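Local coordinates for protein angiotensin-converting enzyme (Anopheles gambiae, PDB 6S1Y) that probably cleaves peptides as a zinc-dependent metallopeptidase of the angiotensin-converting enzyme family, and here holds a gamma-glutamyl dipeptide ligand beside its catalytic zinc, at residues L133-P137 with E138-I142; D200-F203 with E204-D208; T276-M279 with I280-G283. All coordinates share one frame; numbering follows the deposited sequence.

Interaction 1 (L133-P137 with E138-I142)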
ATOM      1  N   LEU A 133      19.531  -5.548  15.701  1.00 48.91           N
ATOM      2  CA  LEU A 133      18.231  -5.915  15.151  1.00 47.14           C
ATOM      3  C   LEU A 133      17.579  -4.732  14.448  1.00 45.47           C
ATOM      4  O   LEU A 133      17.600  -3.606  14.950  1.00 45.82           O
ATOM      5  CB  LEU A 133      17.307  -6.420  16.257  1.00 45.56           C
ATOM      6  CG  LEU A 133      17.560  -7.814  16.836  1.00 47.27           C
ATOM      7  CD1 LEU A 133      18.863  -7.861  17.575  1.00 47.76           C
ATOM      8  CD2 LEU A 133      16.405  -8.191  17.776  1.00 46.61           C
ATOM      9  N   SER A 134      16.986  -4.995  13.289  1.00 46.76           N
ATOM     10  CA  SER A 134      16.240  -4.000  12.525  1.00 46.39           C
ATOM     11  C   SER A 134      14.805  -4.471  12.310  1.00 44.86           C
ATOM     12  O   SER A 134      14.473  -5.643  12.533  1.00 44.10           O
ATOM     13  CB  SER A 134      16.869  -3.736  11.147  1.00 46.20           C
ATOM     14  OG  SER A 134      18.236  -3.420  11.239  1.00 55.14           O
ATOM     15  N   LEU A 135      13.962  -3.546  11.836  1.00 43.60           N
ATOM     16  CA  LEU A 135      12.649  -3.921  11.329  1.00 42.83           C
ATOM     17  C   LEU A 135      12.768  -5.026  10.287  1.00 45.47           C
ATOM     18  O   LEU A 135      12.082  -6.048  10.354  1.00 45.34           O
ATOM     19  CB  LEU A 135      11.962  -2.702  10.706  1.00 43.95           C
ATOM     20  CG  LEU A 135      10.624  -3.001  10.036  1.00 43.29           C
ATOM     21  CD1 LEU A 135       9.656  -3.571  11.089  1.00 42.14           C
ATOM     22  CD2 LEU A 135      10.033  -1.765   9.358  1.00 43.73           C
ATOM     23  N   ASP A 136      13.651  -4.832   9.317  1.00 45.15           N
ATOM     24  CA  ASP A 136      13.775  -5.706   8.159  1.00 48.09           C
ATOM     25  C   ASP A 136      15.145  -6.368   8.246  1.00 49.68           C
ATOM     26  O   ASP A 136      16.161  -5.703   7.984  1.00 50.11           O
ATOM     27  CB  ASP A 136      13.629  -4.901   6.858  1.00 52.16           C
ATOM     28  CG  ASP A 136      12.910  -5.692   5.728  1.00 61.63           C
ATOM     29  OD1 ASP A 136      13.141  -6.938   5.598  1.00 60.68           O
ATOM     30  OD2 ASP A 136      12.121  -5.073   4.958  1.00 58.10           O
ATOM     31  N   PRO A 137      15.247  -7.655   8.606  1.00 48.38           N
ATOM     32  CA  PRO A 137      14.161  -8.612   8.798  1.00 46.20           C
ATOM     33  C   PRO A 137      13.801  -9.009  10.228  1.00 45.26           C
ATOM     34  O   PRO A 137      12.768  -9.663  10.413  1.00 43.13           O
ATOM     35  CB  PRO A 137      14.697  -9.846   8.060  1.00 47.50           C
ATOM     36  CG  PRO A 137      16.212  -9.813   8.404  1.00 47.69           C
ATOM     37  CD  PRO A 137      16.564  -8.326   8.542  1.00 49.40           C
ATOM     38  N   GLU A 138      14.607  -8.645  11.227  1.00 43.40           N
ATOM     39  CA  GLU A 138      14.457  -9.292  12.529  1.00 43.05           C
ATOM     40  C   GLU A 138      13.085  -9.016  13.161  1.00 43.30           C
ATOM     41  O   GLU A 138      12.386  -9.947  13.570  1.00 43.01           O
ATOM     42  CB  GLU A 138      15.579  -8.861  13.469  1.00 46.07           C
ATOM     43  CG  GLU A 138      16.941  -9.458  13.115  1.00 46.87           C
ATOM     44  CD  GLU A 138      17.622  -8.732  11.972  1.00 51.27           C
ATOM     45  OE1 GLU A 138      17.204  -7.585  11.657  1.00 52.14           O
ATOM     46  OE2 GLU A 138      18.571  -9.303  11.388  1.00 54.73           O
ATOM     47  N   LEU A 139      12.684  -7.748  13.276  1.00 41.70           N
ATOM     48  CA  LEU A 139      11.444  -7.465  13.992  1.00 42.32           C
ATOM     49  C   LEU A 139      10.226  -7.953  13.210  1.00 40.34           C
ATOM     50  O   LEU A 139       9.287  -8.513  13.788  1.00 40.56           O
ATOM     51  CB  LEU A 139      11.337  -5.965  14.299  1.00 41.46           C
ATOM     52  CG  LEU A 139      11.762  -5.579  15.717  1.00 43.88           C
ATOM     53  CD1 LEU A 139      13.223  -5.884  15.984  1.00 43.13           C
ATOM     54  CD2 LEU A 139      11.460  -4.098  15.969  1.00 43.20           C
ATOM     55  N   THR A 140      10.226  -7.762  11.894  1.00 40.44           N
ATOM     56  CA  THR A 140       9.156  -8.303  11.061  1.00 41.07           C
ATOM     57  C   THR A 140       8.933  -9.791  11.317  1.00 41.58           C
ATOM     58  O   THR A 140       7.785 -10.263  11.362  1.00 40.62           O
ATOM     59  CB  THR A 140       9.476  -8.049   9.595  1.00 41.66           C
ATOM     60  OG1 THR A 140       9.352  -6.640   9.342  1.00 41.07           O
ATOM     61  CG2 THR A 140       8.541  -8.847   8.672  1.00 40.97           C
ATOM     62  N   GLU A 141      10.006 -10.543  11.511  1.00 41.73           N
ATOM     63  CA  GLU A 141       9.897 -11.994  11.603  1.00 43.54           C
ATOM     64  C   GLU A 141       9.611 -12.428  13.027  1.00 40.49           C
ATOM     65  O   GLU A 141       8.943 -13.442  13.240  1.00 42.29           O
ATOM     66  CB  GLU A 141      11.177 -12.657  11.038  1.00 42.99           C
ATOM     67  CG  GLU A 141      11.122 -12.737   9.477  1.00 49.81           C
ATOM     68  CD  GLU A 141      12.428 -13.158   8.771  1.00 52.81           C
ATOM     69  OE1 GLU A 141      12.498 -12.968   7.535  1.00 51.27           O
ATOM     70  OE2 GLU A 141      13.369 -13.675   9.431  1.00 53.73           O
ATOM     71  N   ILE A 142      10.071 -11.671  14.010  1.00 39.49           N
ATOM     72  CA  ILE A 142       9.648 -11.907  15.385  1.00 41.29           C
ATOM     73  C   ILE A 142       8.137 -11.775  15.503  1.00 40.60           C
ATOM     74  O   ILE A 142       7.454 -12.658  16.038  1.00 40.70           O
ATOM     75  CB  ILE A 142      10.380 -10.936  16.330  1.00 43.23           C
ATOM     76  CG1 ILE A 142      11.885 -11.238  16.286  1.00 42.84           C
ATOM     77  CG2 ILE A 142       9.841 -11.027  17.755  1.00 42.60           C
ATOM     78  CD1 ILE A 142      12.734 -10.150  16.879  1.00 43.78           C
TER
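Leu139 N bonds Ser134 O at 2.9 Å and Thr140 N bonds Leu135 O at 3.0 Å, both from i+5 to i, so helix 135-145 opens with a wide pi-type turn. The peptide bond before Pro137 is cis, and the ordinary i+4 pattern resumes where Glu141 N reaches Pro137 O.

Ser134 sits at the N-cap, yet its hydroxyl does no capping. Instead Glu138 folds its carboxylate back to the start of the turn: Glu138 OE1 takes the backbone N of Ser134 at 3.1 Å in a straight bond (164° at the hydrogen), the donor arriving from above the carboxylate plane. A bend at chi2 (79°) makes this possible. The same carboxylate lies alongside the proline ring, Glu138 OE1 being 3.3 Å from Pro137 CD, while Glu138 CB lies 4.0 Å from Leu133 CG.

Leu135 O has two donors from one residue. Besides the backbone N of Thr140, it accepts Thr140 OG1 at 3.0 Å, coming from well above the carbonyl plane; the hydroxyl gets there by standing beside its own backbone N (chi1 -70°). Leu135 CD1 comes within 3.5 Å of Thr140 OG1. Leu133 CB meets Leu139 CD1, and Leu133 CD2 meets Ile142 CD1 methyl to methyl, with Tyr155 of helix 149-163 touching both Leu133 and Ile142. Glu141 carries a salt bridge to Arg346, which also lies against Pro137, and Asp136 O accepts Lys317 NZ.

The chemistry is that of a wide backbone turn reinforced by side chains: a carboxylate holds the N-H of Ser134, a negative group near the helix N-terminus that the helix dipole would probably stabilise, and a threonine hydroxyl doubles the grip on a carbonyl within the turn.

Interaction 2 (D200-F203 with E204-D208)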
ATOM      1  N   ASP A 200     -13.205  13.736  -7.895  1.00 57.01           N
ATOM      2  CA  ASP A 200     -14.613  13.469  -7.617  1.00 56.24           C
ATOM      3  C   ASP A 200     -14.968  14.049  -6.258  1.00 55.78           C
ATOM      4  O   ASP A 200     -14.461  13.589  -5.225  1.00 53.70           O
ATOM      5  CB  ASP A 200     -14.902  11.969  -7.668  1.00 55.06           C
ATOM      6  CG  ASP A 200     -16.398  11.649  -7.566  1.00 58.53           C
ATOM      7  OD1 ASP A 200     -17.158  12.402  -6.891  1.00 56.92           O
ATOM      8  OD2 ASP A 200     -16.809  10.621  -8.147  1.00 57.68           O
ATOM      9  N   SER A 201     -15.826  15.070  -6.255  1.00 56.97           N
ATOM     10  CA  SER A 201     -16.109  15.821  -5.037  1.00 56.47           C
ATOM     11  C   SER A 201     -16.893  15.005  -4.024  1.00 54.39           C
ATOM     12  O   SER A 201     -16.951  15.388  -2.847  1.00 53.48           O
ATOM     13  CB  SER A 201     -16.882  17.094  -5.383  1.00 60.23           C
ATOM     14  OG  SER A 201     -18.028  16.787  -6.167  1.00 64.33           O
ATOM     15  N   THR A 202     -17.502  13.907  -4.453  1.00 52.53           N
ATOM     16  CA  THR A 202     -18.179  12.995  -3.545  1.00 54.82           C
ATOM     17  C   THR A 202     -17.290  11.829  -3.103  1.00 54.18           C
ATOM     18  O   THR A 202     -17.798  10.883  -2.480  1.00 50.85           O
ATOM     19  CB  THR A 202     -19.455  12.429  -4.199  1.00 57.67           C
ATOM     20  OG1 THR A 202     -19.113  11.372  -5.106  1.00 56.95           O
ATOM     21  CG2 THR A 202     -20.206  13.500  -4.966  1.00 57.75           C
ATOM     22  N   PHE A 203     -15.986  11.861  -3.418  1.00 51.59           N
ATOM     23  CA  PHE A 203     -15.165  10.680  -3.185  1.00 51.69           C
ATOM     24  C   PHE A 203     -14.980  10.398  -1.696  1.00 48.31           C
ATOM     25  O   PHE A 203     -14.966   9.235  -1.281  1.00 47.44           O
ATOM     26  CB  PHE A 203     -13.799  10.814  -3.853  1.00 50.56           C
ATOM     27  CG  PHE A 203     -13.118   9.496  -4.079  1.00 48.64           C
ATOM     28  CD1 PHE A 203     -13.621   8.595  -5.012  1.00 48.31           C
ATOM     29  CD2 PHE A 203     -11.996   9.147  -3.338  1.00 46.59           C
ATOM     30  CE1 PHE A 203     -13.001   7.360  -5.220  1.00 49.13           C
ATOM     31  CE2 PHE A 203     -11.352   7.928  -3.541  1.00 48.26           C
ATOM     32  CZ  PHE A 203     -11.853   7.020  -4.484  1.00 46.82           C
ATOM     33  N   GLU A 204     -14.826  11.429  -0.873  1.00 49.30           N
ATOM     34  CA  GLU A 204     -14.722  11.174   0.560  1.00 49.70           C
ATOM     35  C   GLU A 204     -15.943  10.405   1.058  1.00 50.45           C
ATOM     36  O   GLU A 204     -15.817   9.486   1.873  1.00 50.01           O
ATOM     37  CB  GLU A 204     -14.553  12.471   1.334  1.00 50.38           C
ATOM     38  CG  GLU A 204     -14.302  12.208   2.790  1.00 52.50           C
ATOM     39  CD  GLU A 204     -13.739  13.397   3.500  1.00 52.05           C
ATOM     40  OE1 GLU A 204     -13.670  14.472   2.862  1.00 50.01           O
ATOM     41  OE2 GLU A 204     -13.358  13.241   4.694  1.00 54.80           O
ATOM     42  N   GLN A 205     -17.131  10.729   0.538  1.00 50.22           N
ATOM     43  CA  GLN A 205     -18.333  10.029   0.969  1.00 49.41           C
ATOM     44  C   GLN A 205     -18.337   8.592   0.467  1.00 48.71           C
ATOM     45  O   GLN A 205     -18.764   7.678   1.176  1.00 48.70           O
ATOM     46  CB  GLN A 205     -19.577  10.771   0.479  1.00 49.64           C
ATOM     47  CG  GLN A 205     -20.874  10.203   1.029  1.00 49.52           C
ATOM     48  CD  GLN A 205     -20.956  10.329   2.543  1.00 51.86           C
ATOM     49  OE1 GLN A 205     -20.930  11.445   3.091  1.00 51.04           O
ATOM     50  NE2 GLN A 205     -21.049   9.181   3.227  1.00 51.33           N
ATOM     51  N   GLN A 206     -17.869   8.370  -0.754  1.00 49.29           N
ATOM     52  CA  GLN A 206     -17.839   7.015  -1.286  1.00 48.70           C
ATOM     53  C   GLN A 206     -17.010   6.099  -0.408  1.00 48.22           C
ATOM     54  O   GLN A 206     -17.332   4.914  -0.242  1.00 48.37           O
ATOM     55  CB  GLN A 206     -17.292   7.027  -2.705  1.00 50.90           C
ATOM     56  CG  GLN A 206     -18.152   7.845  -3.668  1.00 54.77           C
ATOM     57  CD  GLN A 206     -17.662   7.726  -5.093  1.00 56.13           C
ATOM     58  OE1 GLN A 206     -17.230   6.646  -5.530  1.00 49.90           O
ATOM     59  NE2 GLN A 206     -17.697   8.839  -5.819  1.00 54.67           N
ATOM     60  N   VAL A 207     -15.932   6.635   0.175  1.00 48.13           N
ATOM     61  CA  VAL A 207     -15.046   5.826   1.009  1.00 48.72           C
ATOM     62  C   VAL A 207     -15.717   5.488   2.333  1.00 46.70           C
ATOM     63  O   VAL A 207     -15.648   4.346   2.807  1.00 44.23           O
ATOM     64  CB  VAL A 207     -13.715   6.572   1.210  1.00 46.71           C
ATOM     65  CG1 VAL A 207     -12.951   5.941   2.345  1.00 48.53           C
ATOM     66  CG2 VAL A 207     -12.898   6.540  -0.083  1.00 47.32           C
ATOM     67  N   ASP A 208     -16.372   6.478   2.952  1.00 46.95           N
ATOM     68  CA  ASP A 208     -17.213   6.209   4.117  1.00 47.16           C
ATOM     69  C   ASP A 208     -18.272   5.155   3.794  1.00 46.61           C
ATOM     70  O   ASP A 208     -18.551   4.268   4.606  1.00 45.75           O
ATOM     71  CB  ASP A 208     -17.891   7.496   4.596  1.00 48.12           C
ATOM     72  CG  ASP A 208     -16.909   8.547   5.105  1.00 53.57           C
ATOM     73  OD1 ASP A 208     -15.696   8.264   5.299  1.00 53.82           O
ATOM     74  OD2 ASP A 208     -17.362   9.694   5.324  1.00 57.78           O
TER
HETATM   75  O   HOH W   1     -17.447  13.750  -0.559  1.00 52.20           O
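Gln206 N bonds Thr202 O at 3.0 Å and Val207 N bonds Phe203 O, the first turn of helix 203-233, directly after a type I beta turn running from Asp200 to Phe203. Within that beta turn Asp200 OD1 accepts the backbone N of Thr202, an Asx turn, and also Thr202 OG1 at 2.8 Å, both donors coming from the same face of the carboxylate.

The side chain of Gln206 comes back over this entrance. Its NE2 gives a nearly straight bond (163°) to Thr202 OG1 at 3.0 Å, with the oxygen in the amide plane, and a weak one to Asp200 OD2 at 3.1 Å. Carboxylate and amide planes stand 73° apart. Thr202 OG1 can serve both neighbours because it stands between its backbone N and carbonyl carbon (chi1 79°), donating to Asp200 and accepting from Gln206. A water bridges Ser201 O and Gln205 N.

Phe203 turns its ring inward, where Phe203 CE2 lies 4.0 Å from Val207 CG2, while the Gln206 amide approaches the ring obliquely.

Phe203 stacks with Tyr198 in the loop just before and packs on Leu495 and Val499 of helix 495-514, where Val207 meets Phe498. Glu204 reaches a different helix, 431-447, through a salt bridge to Arg447.

Interaction 3 (T276-M279 with I280-G283)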
ATOM      1  N   THR A 276       5.299 -21.324   2.609  1.00 47.74           N
ATOM      2  CA  THR A 276       6.644 -20.904   2.948  1.00 49.84           C
ATOM      3  C   THR A 276       7.585 -22.096   3.042  1.00 51.98           C
ATOM      4  O   THR A 276       8.694 -22.068   2.489  1.00 50.86           O
ATOM      5  CB  THR A 276       6.664 -20.127   4.262  1.00 48.70           C
ATOM      6  OG1 THR A 276       5.975 -18.881   4.085  1.00 48.04           O
ATOM      7  CG2 THR A 276       8.106 -19.859   4.694  1.00 46.70           C
ATOM      8  N   ASP A 277       7.174 -23.149   3.753  1.00 51.05           N
ATOM      9  CA  ASP A 277       8.066 -24.285   3.951  1.00 53.50           C
ATOM     10  C   ASP A 277       8.413 -24.973   2.631  1.00 54.25           C
ATOM     11  O   ASP A 277       9.526 -25.485   2.473  1.00 54.20           O
ATOM     12  CB  ASP A 277       7.445 -25.294   4.919  1.00 55.39           C
ATOM     13  CG  ASP A 277       7.338 -24.755   6.335  1.00 62.43           C
ATOM     14  OD1 ASP A 277       7.880 -23.659   6.612  1.00 59.84           O
ATOM     15  OD2 ASP A 277       6.695 -25.426   7.175  1.00 69.36           O
ATOM     16  N   GLU A 278       7.483 -25.008   1.675  1.00 55.39           N
ATOM     17  CA  GLU A 278       7.795 -25.587   0.372  1.00 54.77           C
ATOM     18  C   GLU A 278       8.705 -24.672  -0.431  1.00 54.81           C
ATOM     19  O   GLU A 278       9.561 -25.151  -1.183  1.00 55.24           O
ATOM     20  CB  GLU A 278       6.518 -25.859  -0.411  1.00 56.48           C
ATOM     21  CG  GLU A 278       5.805 -27.101   0.036  1.00 61.78           C
ATOM     22  CD  GLU A 278       6.609 -28.352  -0.280  1.00 66.26           C
ATOM     23  OE1 GLU A 278       7.257 -28.379  -1.353  1.00 66.29           O
ATOM     24  OE2 GLU A 278       6.606 -29.293   0.543  1.00 68.87           O
ATOM     25  N   MET A 279       8.523 -23.349  -0.305  1.00 52.46           N
ATOM     26  CA  MET A 279       9.437 -22.423  -0.970  1.00 53.02           C
ATOM     27  C   MET A 279      10.863 -22.650  -0.486  1.00 51.90           C
ATOM     28  O   MET A 279      11.799 -22.765  -1.285  1.00 52.15           O
ATOM     29  CB  MET A 279       9.032 -20.968  -0.713  1.00 50.54           C
ATOM     30  CG  MET A 279       7.779 -20.481  -1.399  1.00 49.49           C
ATOM     31  SD  MET A 279       7.351 -18.826  -0.726  1.00 49.40           S
ATOM     32  CE  MET A 279       8.416 -17.739  -1.681  1.00 49.49           C
ATOM     33  N   ILE A 280      11.043 -22.701   0.831  1.00 52.76           N
ATOM     34  CA  ILE A 280      12.364 -22.940   1.399  1.00 54.44           C
ATOM     35  C   ILE A 280      12.899 -24.284   0.935  1.00 55.41           C
ATOM     36  O   ILE A 280      14.039 -24.397   0.470  1.00 58.24           O
ATOM     37  CB  ILE A 280      12.296 -22.858   2.935  1.00 53.94           C
ATOM     38  CG1 ILE A 280      12.090 -21.405   3.358  1.00 53.59           C
ATOM     39  CG2 ILE A 280      13.533 -23.457   3.571  1.00 53.91           C
ATOM     40  CD1 ILE A 280      11.660 -21.249   4.802  1.00 53.54           C
ATOM     41  N   ARG A 281      12.075 -25.326   1.064  1.00 55.33           N
ATOM     42  CA  ARG A 281      12.492 -26.691   0.764  1.00 55.64           C
ATOM     43  C   ARG A 281      12.852 -26.864  -0.706  1.00 57.98           C
ATOM     44  O   ARG A 281      13.697 -27.705  -1.041  1.00 58.33           O
ATOM     45  CB  ARG A 281      11.358 -27.640   1.166  1.00 59.00           C
ATOM     46  CG  ARG A 281      11.691 -29.101   1.117  1.00 67.23           C
ATOM     47  CD  ARG A 281      10.431 -29.954   1.280  1.00 72.94           C
ATOM     48  NE  ARG A 281       9.590 -29.901   0.085  1.00 76.88           N
ATOM     49  CZ  ARG A 281       9.855 -30.544  -1.052  1.00 78.30           C
ATOM     50  NH1 ARG A 281      10.944 -31.294  -1.164  1.00 79.60           N
ATOM     51  NH2 ARG A 281       9.031 -30.430  -2.088  1.00 76.53           N
ATOM     52  N   GLN A 282      12.219 -26.101  -1.600  1.00 55.32           N
ATOM     53  CA  GLN A 282      12.556 -26.132  -3.013  1.00 51.05           C
ATOM     54  C   GLN A 282      13.695 -25.164  -3.363  1.00 53.26           C
ATOM     55  O   GLN A 282      13.905 -24.859  -4.547  1.00 52.01           O
ATOM     56  CB  GLN A 282      11.304 -25.841  -3.850  1.00 51.44           C
ATOM     57  CG  GLN A 282      10.392 -27.066  -4.016  1.00 51.28           C
ATOM     58  CD  GLN A 282       9.042 -26.763  -4.646  1.00 53.69           C
ATOM     59  OE1 GLN A 282       8.951 -26.072  -5.672  1.00 52.61           O
ATOM     60  NE2 GLN A 282       7.972 -27.284  -4.028  1.00 55.61           N
ATOM     61  N   GLY A 283      14.440 -24.690  -2.365  1.00 51.66           N
ATOM     62  CA  GLY A 283      15.566 -23.801  -2.623  1.00 52.94           C
ATOM     63  C   GLY A 283      15.219 -22.506  -3.328  1.00 51.21           C
ATOM     64  O   GLY A 283      16.000 -22.016  -4.152  1.00 52.08           O
TER
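Glu278 CG stands beside its backbone N (chi1 -78°) and the chain bends at chi2 (-67°), while Arg281 folds at chi3 (72°), which lays their charged ends side by side on the last turn of helix 276-281, a helix ended by a Schellman motif. Glu278 OE1 is the hub. In a salt bridge it takes Arg281 NH2 at 2.8 Å through its syn lone pair, at the edge of the guanidinium and close to its plane, and it takes Gln282 NE2 at 3.0 Å nearly along the C-O bond. Arg281 NE adds a weak hydrogen bond to each oxygen of Glu278.

Beside the Arg281 guanidinium the carboxylate is probably charged; its ion pair to Lys408 is long and weak. Gln282 NE2 has a second acceptor in Gly405 O, so the amide ties the end of the helix to a neighbouring loop.

Farther back, Thr276 CG2 rests against Ile280 CD1 at 3.8 Å, and Thr276 OG1 bonds Asp274 and the backbone N of Met349.

Gly283, with positive phi, is the C-prime residue: Tyr284 N bonds Met279 O, and Gly283 N bonds Ile280 O at 2.9 Å.

The contacts follow one another along the chain, each at an end of a different helix of this mostly helical peptidase: interaction 1 at the start of helix 135-145, interaction 2 at the start of helix 203-233, interaction 3 at the end of helix 276-281. Interactions 1 and 3 lie on the same side of the chain's centre, centres about 20 Å apart and nearest atoms about 9 Å apart. Interaction 2 is on the opposite side, its centre about 37 Å from that of interaction 1. In interaction 1 the Asp136 side chain is about 9 Å from the bound ligand. These are separate local contacts, none touching another, that fix individual helix ends on two sides of the fold.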